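Local structure of rRNA N-glycosidase (Bougainvillea spectabilis, 3CTK) at residues T29-T37 and I205-T213; N188-N197 and L221-W229. The protein is a plant ribosome-inactivating protein, a single chain that combines a six-stranded mixed beta sheet with a largely helical region. All blocks are in the same frame, centred on the assembly; numbering follows the deposited sequence. Where two conformers were deposited one is given.

Contact 1 of 2, residues T29-T37 and I205-T213; sequences TPVCQLPVT and IHKSSPQCT
V31 lies over one face of the H206 imidazole. Its CG1 methyl makes a CH-pi contact, 4.1 Å from the ring centroid and 27° off the ring normal. The methyl is therefore above the ring but not quite over its middle. V36 meets the same ring differently. Its CG1 comes in at the edge, near the ring plane, and is 3.9 Å from H206 NE2. The valines thus border the imidazole on a face and on an edge. H206 ND1 has a weak hydrogen bond to S202 O, one turn back in the helix. A water accompanies NE2 at the edge. It donates to T29 O and is only weakly linked to NE2.

Beside this packing runs the covalent link. The SG atoms of C32 and C212 are 2.0 Å apart. The C-S-S-C torsion of -88° is close to the relaxed right angle, with left-handed sense. With SG anti to the carbonyl carbon in both cysteines (chi1 -60° in C32), the two sulfurs are brought together between the loops. I205 CG2 packs against the bridge, 3.9 Å from C32 SG. L34 CD1 touches the CD1 end of the same isoleucine.

C32 is a corner of a type I' turn, closed by L34 N to V31 O at 2.9 Å and by V31 N to L34 O. C212 follows the end of helix 198-208, where its N bonds to S208 O at 3.0 Å. S208 OG turns back onto I205 O at 2.7 Å. This is an inter-loop disulfide, joining a type I' turn to the loop after a helix, with an apolar patch alongside.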
ATOM      1  N   THR A  29       0.297  19.956   3.057  1.00  8.64           N
ATOM      2  CA  THR A  29       0.350  21.054   2.098  1.00  9.65           C
ATOM      3  C   THR A  29       0.950  20.539   0.794  1.00  8.36           C
ATOM      4  O   THR A  29       2.029  19.952   0.795  1.00  8.27           O
ATOM      5  CB  THR A  29       1.227  22.203   2.619  1.00 11.34           C
ATOM      6  OG1 THR A  29       0.677  22.699   3.846  1.00 13.49           O
ATOM      7  CG2 THR A  29       1.286  23.331   1.597  1.00 10.95           C
ATOM      8  N   PRO A  30       0.256  20.744  -0.335  1.00  8.74           N
ATOM      9  CA  PRO A  30       0.760  20.281  -1.631  1.00  8.90           C
ATOM     10  C   PRO A  30       2.124  20.872  -1.975  1.00  9.33           C
ATOM     11  O   PRO A  30       2.449  21.986  -1.566  1.00  9.06           O
ATOM     12  CB  PRO A  30      -0.314  20.752  -2.611  1.00 11.16           C
ATOM     13  CG  PRO A  30      -1.555  20.795  -1.775  1.00 12.18           C
ATOM     14  CD  PRO A  30      -1.057  21.397  -0.489  1.00 10.60           C
ATOM     15  N   VAL A  31       2.920  20.116  -2.724  1.00  7.69           N
ATOM     16  CA  VAL A  31       4.230  20.583  -3.157  1.00  6.76           C
ATOM     17  C   VAL A  31       4.335  20.234  -4.638  1.00  6.44           C
ATOM     18  O   VAL A  31       4.014  19.116  -5.046  1.00  6.12           O
ATOM     19  CB  VAL A  31       5.381  19.916  -2.354  1.00  7.87           C
ATOM     20  CG1 VAL A  31       5.470  18.435  -2.669  1.00 11.34           C
ATOM     21  CG2 VAL A  31       6.696  20.606  -2.673  1.00  9.81           C
ATOM     22  N   CYS A  32       4.763  21.206  -5.437  1.00  5.94           N
ATOM     23  CA  CYS A  32       4.877  21.030  -6.881  1.00  7.10           C
ATOM     24  C   CYS A  32       3.581  20.448  -7.463  1.00  7.78           C
ATOM     25  O   CYS A  32       3.606  19.558  -8.322  1.00  6.76           O
ATOM     26  CB  CYS A  32       6.075  20.134  -7.227  1.00  9.42           C
ATOM     27  SG  CYS A  32       7.703  20.765  -6.673  1.00 12.90           S
ATOM     28  N   GLN A  33       2.451  20.962  -6.977  1.00  6.93           N
ATOM     29  CA  GLN A  33       1.127  20.541  -7.436  1.00  8.53           C
ATOM     30  C   GLN A  33       0.803  19.067  -7.206  1.00  7.51           C
ATOM     31  O   GLN A  33       0.003  18.483  -7.941  1.00  8.62           O
ATOM     32  CB  GLN A  33       0.967  20.869  -8.923  1.00 12.87           C
ATOM     33  CG  GLN A  33       1.014  22.352  -9.231  1.00 18.74           C
ATOM     34  CD  GLN A  33       0.954  22.636 -10.719  1.00 19.87           C
ATOM     35  OE1 GLN A  33       1.882  22.318 -11.466  1.00 25.00           O
ATOM     36  NE2 GLN A  33      -0.144  23.230 -11.157  1.00 23.36           N
ATOM     37  N   LEU A  34       1.423  18.477  -6.189  1.00  6.55           N
ATOM     38  CA  LEU A  34       1.202  17.073  -5.845  1.00  5.49           C
ATOM     39  C   LEU A  34       0.756  16.950  -4.387  1.00  6.06           C
ATOM     40  O   LEU A  34       1.163  17.742  -3.534  1.00  6.31           O
ATOM     41  CB  LEU A  34       2.494  16.271  -6.042  1.00  7.03           C
ATOM     42  CG  LEU A  34       3.014  16.095  -7.468  1.00  7.70           C
ATOM     43  CD1 LEU A  34       4.426  15.523  -7.426  1.00  6.95           C
ATOM     44  CD2 LEU A  34       2.087  15.170  -8.241  1.00  7.04           C
ATOM     45  N   PRO A  35      -0.097  15.959  -4.086  1.00  6.04           N
ATOM     46  CA  PRO A  35      -0.599  15.723  -2.728  1.00  6.27           C
ATOM     47  C   PRO A  35       0.560  15.274  -1.831  1.00  6.40           C
ATOM     48  O   PRO A  35       1.544  14.714  -2.320  1.00  5.41           O
ATOM     49  CB  PRO A  35      -1.635  14.613  -2.925  1.00  8.68           C
ATOM     50  CG  PRO A  35      -2.014  14.736  -4.383  1.00 10.46           C
ATOM     51  CD  PRO A  35      -0.694  15.004  -5.029  1.00  5.37           C
ATOM     52  N   VAL A  36       0.442  15.525  -0.528  1.00  4.63           N
ATOM     53  CA  VAL A  36       1.479  15.155   0.433  1.00  5.00           C
ATOM     54  C   VAL A  36       0.823  14.659   1.723  1.00  5.50           C
ATOM     55  O   VAL A  36      -0.222  15.173   2.127  1.00  6.48           O
ATOM     56  CB  VAL A  36       2.382  16.379   0.770  1.00  5.21           C
ATOM     57  CG1 VAL A  36       3.477  15.974   1.755  1.00  7.07           C
ATOM     58  CG2 VAL A  36       2.985  16.952  -0.505  1.00  4.64           C
ATOM     59  N   THR A  37       1.418  13.653   2.361  1.00  5.02           N
ATOM     60  CA  THR A  37       0.868  13.132   3.614  1.00  6.20           C
ATOM     61  C   THR A  37       1.343  13.994   4.786  1.00  5.93           C
ATOM     62  O   THR A  37       2.249  14.814   4.636  1.00  7.34           O
ATOM     63  CB  THR A  37       1.314  11.669   3.899  1.00  5.49           C
ATOM     64  OG1 THR A  37       2.732  11.627   4.096  1.00  3.87           O
ATOM     65  CG2 THR A  37       0.937  10.747   2.745  1.00  4.65           C
ATOM     66  N   ILE A 205      11.707  15.763  -4.394  1.00  4.83           N
ATOM     67  CA  ILE A 205      10.734  16.697  -4.940  1.00  5.43           C
ATOM     68  C   ILE A 205      10.544  17.864  -3.977  1.00  5.24           C
ATOM     69  O   ILE A 205      10.436  19.011  -4.402  1.00  4.48           O
ATOM     70  CB  ILE A 205       9.394  15.984  -5.238  1.00  6.80           C
ATOM     71  CG1 ILE A 205       9.625  14.944  -6.343  1.00  7.04           C
ATOM     72  CG2 ILE A 205       8.332  17.005  -5.681  1.00  6.29           C
ATOM     73  CD1 ILE A 205       8.413  14.088  -6.689  1.00  6.10           C
ATOM     74  N   HIS A 206      10.525  17.582  -2.678  1.00  5.21           N
ATOM     75  CA  HIS A 206      10.377  18.650  -1.692  1.00  6.17           C
ATOM     76  C   HIS A 206      11.554  19.619  -1.769  1.00  5.60           C
ATOM     77  O   HIS A 206      11.382  20.835  -1.670  1.00  5.82           O
ATOM     78  CB  HIS A 206      10.302  18.082  -0.278  1.00  6.69           C
ATOM     79  CG  HIS A 206       8.919  17.705   0.147  1.00  7.13           C
ATOM     80  ND1 HIS A 206       8.527  16.398   0.342  1.00  9.90           N
ATOM     81  CD2 HIS A 206       7.840  18.469   0.435  1.00  7.05           C
ATOM     82  CE1 HIS A 206       7.265  16.375   0.735  1.00  7.53           C
ATOM     83  NE2 HIS A 206       6.826  17.618   0.801  1.00 10.40           N
ATOM     84  N   LYS A 207      12.751  19.074  -1.936  1.00  6.20           N
ATOM     85  CA  LYS A 207      13.950  19.900  -2.012  1.00  7.26           C
ATOM     86  C   LYS A 207      13.947  20.800  -3.249  1.00  7.29           C
ATOM     87  O   LYS A 207      14.527  21.885  -3.233  1.00  7.29           O
ATOM     88  CB  LYS A 207      15.201  19.011  -2.020  1.00  9.20           C
ATOM     89  CG  LYS A 207      16.509  19.789  -2.016  1.00 14.09           C
ATOM     90  CD  LYS A 207      17.716  18.859  -2.071  1.00 17.66           C
ATOM     91  CE  LYS A 207      19.010  19.653  -2.137  1.00 21.81           C
ATOM     92  NZ  LYS A 207      20.199  18.772  -2.317  1.00 24.47           N
ATOM     93  N   SER A 208      13.286  20.351  -4.312  1.00  6.63           N
ATOM     94  CA  SER A 208      13.224  21.119  -5.554  1.00  6.17           C
ATOM     95  C   SER A 208      12.241  22.285  -5.474  1.00  5.98           C
ATOM     96  O   SER A 208      12.280  23.186  -6.306  1.00  5.18           O
ATOM     97  CB  SER A 208      12.818  20.220  -6.726  1.00  7.81           C
ATOM     98  OG  SER A 208      11.419  19.971  -6.729  1.00  9.14           O
ATOM     99  N   SER A 209      11.358  22.255  -4.481  1.00  7.14           N
ATOM    100  CA  SER A 209      10.366  23.315  -4.319  1.00  8.01           C
ATOM    101  C   SER A 209      11.051  24.579  -3.813  1.00  9.44           C
ATOM    102  O   SER A 209      12.034  24.506  -3.069  1.00 10.68           O
ATOM    103  CB  SER A 209       9.271  22.877  -3.340  0.50  7.63           C
ATOM    104  OG  SER A 209       9.780  22.717  -2.028  0.50  7.31           O
ATOM    105  N   PRO A 210      10.514  25.757  -4.167  1.00  9.79           N
ATOM    106  CA  PRO A 210       9.325  26.007  -4.988  1.00  9.47           C
ATOM    107  C   PRO A 210       9.479  26.134  -6.510  1.00  9.33           C
ATOM    108  O   PRO A 210       8.474  26.126  -7.225  1.00  9.01           O
ATOM    109  CB  PRO A 210       8.744  27.289  -4.379  1.00 10.67           C
ATOM    110  CG  PRO A 210       9.848  27.831  -3.432  1.00 12.97           C
ATOM    111  CD  PRO A 210      11.082  27.027  -3.694  1.00 10.93           C
ATOM    112  N   GLN A 211      10.698  26.263  -7.026  1.00  9.41           N
ATOM    113  CA  GLN A 211      10.827  26.384  -8.475  1.00 10.29           C
ATOM    114  C   GLN A 211      10.333  25.126  -9.179  1.00  9.38           C
ATOM    115  O   GLN A 211       9.890  25.173 -10.327  1.00  9.40           O
ATOM    116  CB  GLN A 211      12.267  26.705  -8.883  1.00 13.27           C
ATOM    117  CG  GLN A 211      12.658  28.159  -8.605  1.00 16.76           C
ATOM    118  CD  GLN A 211      11.550  29.159  -8.954  1.00 17.95           C
ATOM    119  OE1 GLN A 211      11.040  29.184 -10.075  1.00 16.39           O
ATOM    120  NE2 GLN A 211      11.182  29.989  -7.985  1.00 17.45           N
ATOM    121  N   CYS A 212      10.411  24.002  -8.476  1.00  9.00           N
ATOM    122  CA  CYS A 212       9.934  22.726  -8.990  1.00  7.60           C
ATOM    123  C   CYS A 212      10.397  22.345 -10.385  1.00  7.11           C
ATOM    124  O   CYS A 212       9.595  21.947 -11.232  1.00  6.85           O
ATOM    125  CB  CYS A 212       8.404  22.689  -8.934  1.00  8.97           C
ATOM    126  SG  CYS A 212       7.741  22.721  -7.236  1.00 11.74           S
ATOM    127  N   THR A 213      11.693  22.470 -10.629  1.00  8.16           N
ATOM    128  CA  THR A 213      12.247  22.086 -11.913  1.00  7.30           C
ATOM    129  C   THR A 213      13.419  21.150 -11.657  1.00  8.18           C
ATOM    130  O   THR A 213      13.281  19.929 -11.741  1.00 10.40           O
ATOM    131  CB  THR A 213      12.722  23.306 -12.738  1.00  8.60           C
ATOM    132  OG1 THR A 213      13.632  24.093 -11.962  1.00  9.64           O
ATOM    133  CG2 THR A 213      11.537  24.165 -13.147  1.00  9.74           C
TER
HETATM  134  O   HOH W   1       4.541  19.720   2.080  1.00 12.21           O

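Contact 2 of 2, residues N188-N197 and L221-W229; sequences NFKVLNLENN and LISPSNDPW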
ATOM      1  N   ASN A 188       7.188  -5.450 -12.579  1.00  8.42           N
ATOM      2  CA  ASN A 188       8.429  -5.267 -13.318  1.00  9.36           C
ATOM      3  C   ASN A 188       9.477  -4.497 -12.524  1.00  9.39           C
ATOM      4  O   ASN A 188       9.228  -4.067 -11.397  1.00  9.60           O
ATOM      5  CB  ASN A 188       8.178  -4.596 -14.688  1.00  7.78           C
ATOM      6  CG  ASN A 188       7.658  -3.165 -14.582  1.00  8.48           C
ATOM      7  OD1 ASN A 188       8.094  -2.387 -13.736  1.00  8.01           O
ATOM      8  ND2 ASN A 188       6.740  -2.807 -15.476  1.00  8.25           N
ATOM      9  N   PHE A 189      10.658  -4.338 -13.115  1.00  9.45           N
ATOM     10  CA  PHE A 189      11.767  -3.655 -12.461  1.00  8.54           C
ATOM     11  C   PHE A 189      11.450  -2.250 -11.971  1.00  7.02           C
ATOM     12  O   PHE A 189      11.943  -1.842 -10.920  1.00  5.95           O
ATOM     13  CB  PHE A 189      12.979  -3.603 -13.396  1.00 11.58           C
ATOM     14  CG  PHE A 189      13.418  -4.950 -13.893  1.00 13.64           C
ATOM     15  CD1 PHE A 189      13.077  -5.380 -15.172  1.00 15.82           C
ATOM     16  CD2 PHE A 189      14.164  -5.795 -13.079  1.00 15.56           C
ATOM     17  CE1 PHE A 189      13.474  -6.636 -15.632  1.00 16.47           C
ATOM     18  CE2 PHE A 189      14.566  -7.054 -13.531  1.00 16.60           C
ATOM     19  CZ  PHE A 189      14.219  -7.472 -14.809  1.00 16.12           C
ATOM     20  N   LYS A 190      10.645  -1.508 -12.727  1.00  7.30           N
ATOM     21  CA  LYS A 190      10.295  -0.146 -12.333  1.00  7.08           C
ATOM     22  C   LYS A 190       9.342  -0.131 -11.145  1.00  7.31           C
ATOM     23  O   LYS A 190       9.502   0.671 -10.222  1.00  5.93           O
ATOM     24  CB  LYS A 190       9.676   0.625 -13.508  1.00  7.74           C
ATOM     25  CG  LYS A 190       9.261   2.050 -13.138  1.00  7.82           C
ATOM     26  CD  LYS A 190       8.970   2.921 -14.359  1.00  9.30           C
ATOM     27  CE  LYS A 190       8.502   4.312 -13.922  1.00  9.77           C
ATOM     28  NZ  LYS A 190       8.353   5.262 -15.062  1.00 12.07           N
ATOM     29  N   VAL A 191       8.345  -1.009 -11.173  1.00  5.94           N
ATOM     30  CA  VAL A 191       7.394  -1.087 -10.068  1.00  6.27           C
ATOM     31  C   VAL A 191       8.167  -1.309  -8.769  1.00  5.19           C
ATOM     32  O   VAL A 191       7.991  -0.579  -7.793  1.00  4.50           O
ATOM     33  CB  VAL A 191       6.395  -2.241 -10.272  1.00  5.69           C
ATOM     34  CG1 VAL A 191       5.533  -2.411  -9.026  1.00  6.53           C
ATOM     35  CG2 VAL A 191       5.515  -1.957 -11.484  1.00  4.76           C
ATOM     36  N   LEU A 192       9.042  -2.307  -8.773  1.00  6.77           N
ATOM     37  CA  LEU A 192       9.848  -2.629  -7.601  1.00  8.58           C
ATOM     38  C   LEU A 192      10.770  -1.484  -7.182  1.00  7.38           C
ATOM     39  O   LEU A 192      10.928  -1.214  -5.991  1.00  6.50           O
ATOM     40  CB  LEU A 192      10.667  -3.900  -7.866  1.00 10.88           C
ATOM     41  CG  LEU A 192       9.998  -5.236  -7.513  1.00 16.02           C
ATOM     42  CD1 LEU A 192       8.519  -5.190  -7.814  1.00 18.11           C
ATOM     43  CD2 LEU A 192      10.677  -6.364  -8.274  1.00 17.23           C
ATOM     44  N   ASN A 193      11.362  -0.802  -8.157  1.00  5.43           N
ATOM     45  CA  ASN A 193      12.269   0.303  -7.859  1.00  6.39           C
ATOM     46  C   ASN A 193      11.539   1.461  -7.176  1.00  5.61           C
ATOM     47  O   ASN A 193      12.037   2.033  -6.205  1.00  6.76           O
ATOM     48  CB  ASN A 193      12.940   0.799  -9.142  1.00  6.27           C
ATOM     49  CG  ASN A 193      13.997   1.849  -8.873  1.00  8.34           C
ATOM     50  OD1 ASN A 193      15.005   1.577  -8.219  1.00 11.78           O
ATOM     51  ND2 ASN A 193      13.772   3.055  -9.373  1.00  6.89           N
ATOM     52  N   LEU A 194      10.361   1.809  -7.687  1.00  5.42           N
ATOM     53  CA  LEU A 194       9.579   2.893  -7.099  1.00  5.05           C
ATOM     54  C   LEU A 194       9.189   2.533  -5.668  1.00  4.61           C
ATOM     55  O   LEU A 194       9.264   3.370  -4.765  1.00  4.63           O
ATOM     56  CB  LEU A 194       8.328   3.170  -7.947  1.00  6.16           C
ATOM     57  CG  LEU A 194       8.584   3.803  -9.326  1.00  6.07           C
ATOM     58  CD1 LEU A 194       7.297   3.867 -10.121  1.00  5.40           C
ATOM     59  CD2 LEU A 194       9.162   5.199  -9.154  1.00  8.66           C
ATOM     60  N   GLU A 195       8.780   1.284  -5.460  1.00  4.62           N
ATOM     61  CA  GLU A 195       8.399   0.823  -4.127  1.00  4.96           C
ATOM     62  C   GLU A 195       9.555   1.001  -3.142  1.00  6.01           C
ATOM     63  O   GLU A 195       9.346   1.370  -1.985  1.00  5.64           O
ATOM     64  CB  GLU A 195       7.993  -0.657  -4.166  1.00  5.26           C
ATOM     65  CG  GLU A 195       6.693  -0.942  -4.910  1.00  4.51           C
ATOM     66  CD  GLU A 195       6.354  -2.425  -4.947  1.00  8.14           C
ATOM     67  OE1 GLU A 195       7.129  -3.226  -4.376  1.00  9.18           O
ATOM     68  OE2 GLU A 195       5.317  -2.791  -5.548  1.00  7.95           O
ATOM     69  N   ASN A 196      10.774   0.745  -3.605  1.00  6.14           N
ATOM     70  CA  ASN A 196      11.949   0.867  -2.752  1.00  6.90           C
ATOM     71  C   ASN A 196      12.428   2.296  -2.536  1.00  8.43           C
ATOM     72  O   ASN A 196      13.280   2.530  -1.676  1.00 10.35           O
ATOM     73  CB  ASN A 196      13.129   0.066  -3.323  1.00  8.09           C
ATOM     74  CG  ASN A 196      12.831  -1.415  -3.467  1.00 10.19           C
ATOM     75  OD1 ASN A 196      12.069  -1.992  -2.693  1.00  8.23           O
ATOM     76  ND2 ASN A 196      13.456  -2.044  -4.460  1.00 13.07           N
ATOM     77  N   ASN A 197      11.894   3.250  -3.296  1.00  6.93           N
ATOM     78  CA  ASN A 197      12.355   4.634  -3.181  1.00  8.31           C
ATOM     79  C   ASN A 197      11.325   5.732  -2.939  1.00  7.25           C
ATOM     80  O   ASN A 197      11.602   6.901  -3.208  1.00  8.27           O
ATOM     81  CB  ASN A 197      13.163   5.013  -4.426  1.00  9.40           C
ATOM     82  CG  ASN A 197      14.457   4.242  -4.540  1.00 12.11           C
ATOM     83  OD1 ASN A 197      14.527   3.210  -5.211  1.00 15.41           O
ATOM     84  ND2 ASN A 197      15.492   4.732  -3.877  1.00 12.33           N
ATOM     85  N   LEU A 221      17.154   6.094 -10.554  1.00 11.08           N
ATOM     86  CA  LEU A 221      16.069   5.124 -10.622  1.00 10.13           C
ATOM     87  C   LEU A 221      16.265   4.056 -11.699  1.00 11.74           C
ATOM     88  O   LEU A 221      17.319   3.992 -12.336  1.00 10.38           O
ATOM     89  CB  LEU A 221      14.743   5.869 -10.825  1.00 10.08           C
ATOM     90  CG  LEU A 221      14.497   6.936  -9.743  1.00 10.94           C
ATOM     91  CD1 LEU A 221      13.183   7.666  -9.999  1.00  9.40           C
ATOM     92  CD2 LEU A 221      14.478   6.271  -8.371  1.00 10.63           C
ATOM     93  N   ILE A 222      15.247   3.219 -11.888  1.00 11.76           N
ATOM     94  CA  ILE A 222      15.300   2.124 -12.857  1.00 12.82           C
ATOM     95  C   ILE A 222      14.072   2.081 -13.767  1.00 13.39           C
ATOM     96  O   ILE A 222      12.943   2.267 -13.310  1.00 12.79           O
ATOM     97  CB  ILE A 222      15.427   0.772 -12.118  1.00 13.06           C
ATOM     98  CG1 ILE A 222      16.681   0.794 -11.237  1.00 14.93           C
ATOM     99  CG2 ILE A 222      15.481  -0.380 -13.118  1.00 14.19           C
ATOM    100  CD1 ILE A 222      16.801  -0.380 -10.286  1.00 16.68           C
ATOM    101  N   SER A 223      14.300   1.822 -15.054  1.00 13.01           N
ATOM    102  CA  SER A 223      13.223   1.758 -16.042  1.00 12.32           C
ATOM    103  C   SER A 223      12.534   0.396 -16.041  1.00 12.89           C
ATOM    104  O   SER A 223      13.008  -0.553 -15.415  1.00 13.10           O
ATOM    105  CB  SER A 223      13.776   2.022 -17.443  1.00 13.56           C
ATOM    106  OG  SER A 223      14.457   0.876 -17.926  1.00 13.74           O
ATOM    107  N   PRO A 224      11.403   0.278 -16.757  1.00 14.17           N
ATOM    108  CA  PRO A 224      10.661  -0.988 -16.827  1.00 14.94           C
ATOM    109  C   PRO A 224      11.492  -2.163 -17.350  1.00 17.05           C
ATOM    110  O   PRO A 224      11.206  -3.325 -17.040  1.00 17.86           O
ATOM    111  CB  PRO A 224       9.497  -0.652 -17.753  1.00 14.54           C
ATOM    112  CG  PRO A 224       9.250   0.799 -17.458  1.00 14.31           C
ATOM    113  CD  PRO A 224      10.652   1.360 -17.422  1.00 14.18           C
ATOM    114  N   SER A 225      12.517  -1.859 -18.143  1.00 17.42           N
ATOM    115  CA  SER A 225      13.380  -2.888 -18.716  1.00 18.62           C
ATOM    116  C   SER A 225      14.674  -3.101 -17.927  1.00 18.93           C
ATOM    117  O   SER A 225      15.602  -3.758 -18.406  1.00 19.42           O
ATOM    118  CB  SER A 225      13.718  -2.535 -20.167  0.50 18.20           C
ATOM    119  OG  SER A 225      14.351  -1.271 -20.248  0.50 18.34           O
ATOM    120  N   ASN A 226      14.726  -2.535 -16.726  1.00 16.99           N
ATOM    121  CA  ASN A 226      15.877  -2.657 -15.835  1.00 18.24           C
ATOM    122  C   ASN A 226      17.089  -1.818 -16.239  1.00 17.53           C
ATOM    123  O   ASN A 226      18.216  -2.125 -15.850  1.00 18.59           O
ATOM    124  CB  ASN A 226      16.298  -4.126 -15.706  1.00 18.36           C
ATOM    125  CG  ASN A 226      17.049  -4.404 -14.417  1.00 20.18           C
ATOM    126  OD1 ASN A 226      17.696  -5.442 -14.273  1.00 22.79           O
ATOM    127  ND2 ASN A 226      16.953  -3.483 -13.463  1.00 18.98           N
ATOM    128  N   ASP A 227      16.863  -0.762 -17.011  1.00 17.60           N
ATOM    129  CA  ASP A 227      17.956   0.108 -17.427  1.00 18.15           C
ATOM    130  C   ASP A 227      18.001   1.331 -16.518  1.00 18.53           C
ATOM    131  O   ASP A 227      16.984   1.727 -15.944  1.00 15.57           O
ATOM    132  CB  ASP A 227      17.771   0.558 -18.878  1.00 21.40           C
ATOM    133  CG  ASP A 227      17.791  -0.603 -19.853  1.00 23.31           C
ATOM    134  OD1 ASP A 227      18.689  -1.462 -19.733  1.00 26.88           O
ATOM    135  OD2 ASP A 227      16.916  -0.653 -20.743  1.00 25.85           O
ATOM    136  N   PRO A 228      19.188   1.941 -16.362  1.00 18.79           N
ATOM    137  CA  PRO A 228      19.325   3.125 -15.511  1.00 18.26           C
ATOM    138  C   PRO A 228      18.406   4.250 -15.974  1.00 17.77           C
ATOM    139  O   PRO A 228      18.293   4.518 -17.170  1.00 17.91           O
ATOM    140  CB  PRO A 228      20.799   3.491 -15.668  1.00 19.80           C
ATOM    141  CG  PRO A 228      21.450   2.170 -15.900  1.00 19.60           C
ATOM    142  CD  PRO A 228      20.501   1.512 -16.874  1.00 19.65           C
ATOM    143  N   TRP A 229      17.745   4.900 -15.023  1.00 17.11           N
ATOM    144  CA  TRP A 229      16.850   6.013 -15.321  1.00 16.08           C
ATOM    145  C   TRP A 229      17.212   7.145 -14.367  1.00 15.32           C
ATOM    146  O   TRP A 229      16.766   7.168 -13.220  1.00 15.45           O
ATOM    147  CB  TRP A 229      15.388   5.583 -15.134  1.00 17.03           C
ATOM    148  CG  TRP A 229      14.373   6.678 -15.364  1.00 18.66           C
ATOM    149  CD1 TRP A 229      14.428   7.667 -16.306  1.00 20.37           C
ATOM    150  CD2 TRP A 229      13.136   6.865 -14.661  1.00 18.65           C
ATOM    151  NE1 TRP A 229      13.303   8.458 -16.233  1.00 21.63           N
ATOM    152  CE2 TRP A 229      12.494   7.987 -15.232  1.00 19.47           C
ATOM    153  CE3 TRP A 229      12.507   6.190 -13.604  1.00 18.67           C
ATOM    154  CZ2 TRP A 229      11.252   8.452 -14.781  1.00 20.73           C
ATOM    155  CZ3 TRP A 229      11.272   6.651 -13.155  1.00 19.49           C
ATOM    156  CH2 TRP A 229      10.659   7.773 -13.745  1.00 19.08           C
TER
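F189 and N226 stack flat against each other. The phenyl ring and the amide are only 4° from parallel. N226 CB sits over the ring in a CH-pi contact, 3.5 Å from its centroid. P224 O meets the ring at its edge, in plane, 3.3 Å from F189 CD1. The turn thus covers one face of the ring and touches its rim.

K190 runs extended beside P224, its CD 3.8 Å from P224 CG. With CG anti to the backbone N (chi1 179°), the chain carries NZ on to W229. There it makes an off-centre cation-pi contact, 4.2 Å from the centroid of the six-membered ring. The same ammonium has a salt bridge to D240 and a cation-pi contact with Y171. The acid and the two rings probably help to stabilise its charge. One turn further along the helix, N193 packs on I222, with CB atoms 3.9 Å apart.

The next shell fixes both partners. N188 is the N-cap of helix 189-196. Its OD1 accepts from V191 N at 2.9 Å, nearly straight at 165°, and weakly from K190 N. Its ND2 is held by Y171 OH. On the other side, S223 to N226 form a type I turn, closed by N226 N to S223 O at 2.9 Å. S223 OG also accepts from D227 N. S223 N bonds to D227 O, and L221 and W229 form a hydrogen-bonded antiparallel pair. With N226 in the left-handed backbone region, this is a 3:5 beta hairpin, a type I turn with a G1 bulge, packed on the N-terminal turns of a capped helix.

In the fold
From the N terminus the chain passes strand 3-7 and helix 14-25 before reaching 29-37, in the loop that leads to strand 47-53. The other five strands of the mixed sheet and most of the helices follow. Next comes 188-197, the first segment of contact 2, then 205-213, which closes the long loop of contact 1 over 167 intervening residues. Segment 221-229 closes contact 2 over just 23. The segments alternate, so the two contacts cross. Contact 1 ties an early loop to the end of helix 198-208. Contact 2 ties helix 189-196, just before it, to the hairpin just after it. Their centres are 22 Å apart, and their nearest atoms about 9 Å.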